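PDB 4WOZ: N-acetylneuraminate lyase from Peptoclostridium difficile, which belongs to the dihydrodipicolinate synthase family of lyases and aldolases, whose members are built on a closed eight-stranded beta/alpha (TIM) barrel. Local coordinates for residues E98-E101 and L102-T106. Sequence-based numbering, arbitrary orientation.
Sequences EAVE and LAKFT
L102 lays its isobutyl group alongside the stem of E98, one helical turn earlier. L102 CD1 sits 3.7 Å from E98 CG, and the two side chains point the same way. With CG of E98 anti to the backbone N (chi1 173°), that one methylene meets the leucine; the chain then runs extended (chi2 -180°) to the carboxylate. L102 CG also rests 3.1 Å from E98 O, a close fit beyond the oxygen end of the E98 carbonyl.

V100 and K104 pair in the same i to i+4 manner. The lysine chain runs back along the helix past V100 O. It bends only at its last torsion (chi4 59°), which brings NZ to 3.7 Å from V100 CG1. This is a contact between an amine and a methyl group, with no polar bond between the two side chains.

Regular alpha-helical bonds lie beneath both pairs. L102 N donates to E98 O at 2.8 Å, and F105 N donates to E101 O at 2.9 Å. The bond from K104 N to V100 O is longer, at 3.2 Å. L102 O accepts twice: T106 N takes its usual place, and T106 OG1 adds a bond of 2.8 Å. The T106 hydroxyl thus places its proton on a carbonyl of its own helix.

Helix 96-109 links strand 86-90 to strand 113-117 in a beta-alpha-beta unit of the barrel, and A103 and T106 touch I114 on the latter. A99 and V100 meet helix 126-138, while F105 lies against helix 67-81. E98 OE1 and E101 OE2 form salt bridges with K70 and K71 of helix 67-81, and S93 OG is also hydrogen-bonded to E98 OE1.

The chemistry is therefore divided: carbon-rich stems pack within the helix, while the carboxylates tie it to its neighbour, where the lysines probably favour the ionised form of both carboxylates.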
ATOM      1  N   GLU A  98       5.629 -23.920  18.606  1.00 39.25           N
ATOM      2  CA  GLU A  98       6.691 -24.498  17.793  1.00 39.50           C
ATOM      3  C   GLU A  98       7.956 -23.668  17.966  1.00 38.45           C
ATOM      4  O   GLU A  98       9.057 -24.208  18.075  1.00 38.39           O
ATOM      5  CB  GLU A  98       6.296 -24.524  16.311  1.00 40.11           C
ATOM      6  CG  GLU A  98       7.430 -24.961  15.384  1.00 41.87           C
ATOM      7  CD  GLU A  98       7.032 -24.985  13.915  1.00 43.05           C
ATOM      8  OE1 GLU A  98       6.508 -23.969  13.417  1.00 45.10           O
ATOM      9  OE2 GLU A  98       7.251 -26.020  13.252  1.00 45.75           O
ATOM     10  N   ALA A  99       7.789 -22.351  17.997  1.00 39.02           N
ATOM     11  CA  ALA A  99       8.919 -21.442  18.152  1.00 39.42           C
ATOM     12  C   ALA A  99       9.667 -21.718  19.447  1.00 39.35           C
ATOM     13  O   ALA A  99      10.895 -21.822  19.450  1.00 39.29           O
ATOM     14  CB  ALA A  99       8.439 -19.996  18.123  1.00 39.53           C
ATOM     15  N   VAL A 100       8.932 -21.831  20.548  1.00 38.01           N
ATOM     16  CA  VAL A 100       9.555 -22.098  21.837  1.00 38.96           C
ATOM     17  C   VAL A 100      10.217 -23.475  21.834  1.00 39.10           C
ATOM     18  O   VAL A 100      11.263 -23.670  22.447  1.00 39.41           O
ATOM     19  CB  VAL A 100       8.528 -22.012  22.988  1.00 38.84           C
ATOM     20  CG1 VAL A 100       9.185 -22.371  24.311  1.00 40.11           C
ATOM     21  CG2 VAL A 100       7.966 -20.606  23.061  1.00 39.87           C
ATOM     22  N   GLU A 101       9.621 -24.431  21.132  1.00 38.80           N
ATOM     23  CA  GLU A 101      10.211 -25.759  21.078  1.00 39.25           C
ATOM     24  C   GLU A 101      11.525 -25.737  20.301  1.00 38.14           C
ATOM     25  O   GLU A 101      12.497 -26.393  20.684  1.00 37.18           O
ATOM     26  CB  GLU A 101       9.246 -26.761  20.433  1.00 39.26           C
ATOM     27  CG  GLU A 101       9.941 -28.013  19.905  1.00 43.56           C
ATOM     28  CD  GLU A 101       9.056 -29.250  19.902  1.00 46.41           C
ATOM     29  OE1 GLU A 101       7.970 -29.220  19.286  1.00 46.07           O
ATOM     30  OE2 GLU A 101       9.458 -30.261  20.518  1.00 50.50           O
ATOM     31  N   LEU A 102      11.547 -24.977  19.209  1.00 36.12           N
ATOM     32  CA  LEU A 102      12.735 -24.876  18.372  1.00 33.97           C
ATOM     33  C   LEU A 102      13.846 -24.100  19.071  1.00 32.54           C
ATOM     34  O   LEU A 102      15.025 -24.380  18.870  1.00 34.09           O
ATOM     35  CB  LEU A 102      12.382 -24.211  17.037  1.00 32.35           C
ATOM     36  CG  LEU A 102      11.391 -24.977  16.162  1.00 32.00           C
ATOM     37  CD1 LEU A 102      11.018 -24.133  14.956  1.00 33.68           C
ATOM     38  CD2 LEU A 102      12.003 -26.298  15.715  1.00 33.71           C
ATOM     39  N   ALA A 103      13.471 -23.123  19.889  1.00 32.12           N
ATOM     40  CA  ALA A 103      14.460 -22.341  20.615  1.00 33.81           C
ATOM     41  C   ALA A 103      15.176 -23.273  21.588  1.00 35.02           C
ATOM     42  O   ALA A 103      16.384 -23.155  21.798  1.00 35.71           O
ATOM     43  CB  ALA A 103      13.790 -21.203  21.375  1.00 31.57           C
ATOM     44  N   LYS A 104      14.419 -24.192  22.183  1.00 35.29           N
ATOM     45  CA  LYS A 104      14.982 -25.160  23.125  1.00 35.66           C
ATOM     46  C   LYS A 104      15.882 -26.131  22.375  1.00 34.95           C
ATOM     47  O   LYS A 104      17.038 -26.344  22.744  1.00 33.25           O
ATOM     48  CB  LYS A 104      13.868 -25.952  23.811  1.00 37.16           C
ATOM     49  CG  LYS A 104      13.141 -25.216  24.919  1.00 40.14           C
ATOM     50  CD  LYS A 104      12.140 -26.154  25.591  1.00 44.30           C
ATOM     51  CE  LYS A 104      11.716 -25.644  26.960  1.00 46.24           C
ATOM     52  NZ  LYS A 104      11.086 -24.295  26.893  1.00 46.82           N
ATOM     53  N   PHE A 105      15.333 -26.719  21.318  1.00 33.88           N
ATOM     54  CA  PHE A 105      16.066 -27.672  20.498  1.00 35.05           C
ATOM     55  C   PHE A 105      17.412 -27.105  20.040  1.00 34.26           C
ATOM     56  O   PHE A 105      18.456 -27.708  20.273  1.00 36.07           O
ATOM     57  CB  PHE A 105      15.226 -28.061  19.277  1.00 35.61           C
ATOM     58  CG  PHE A 105      15.826 -29.163  18.450  1.00 37.62           C
ATOM     59  CD1 PHE A 105      15.886 -30.463  18.939  1.00 40.82           C
ATOM     60  CD2 PHE A 105      16.323 -28.904  17.179  1.00 38.43           C
ATOM     61  CE1 PHE A 105      16.432 -31.491  18.174  1.00 41.50           C
ATOM     62  CE2 PHE A 105      16.871 -29.924  16.404  1.00 39.47           C
ATOM     63  CZ  PHE A 105      16.926 -31.221  16.905  1.00 41.02           C
ATOM     64  N   THR A 106      17.389 -25.941  19.397  1.00 33.12           N
ATOM     65  CA  THR A 106      18.621 -25.333  18.904  1.00 30.89           C
ATOM     66  C   THR A 106      19.575 -24.908  20.015  1.00 32.06           C
ATOM     67  O   THR A 106      20.785 -25.063  19.883  1.00 32.63           O
ATOM     68  CB  THR A 106      18.327 -24.115  17.988  1.00 29.32           C
ATOM     69  OG1 THR A 106      17.562 -23.136  18.702  1.00 25.67           O
ATOM     70  CG2 THR A 106      17.546 -24.560  16.751  1.00 30.07           C
TER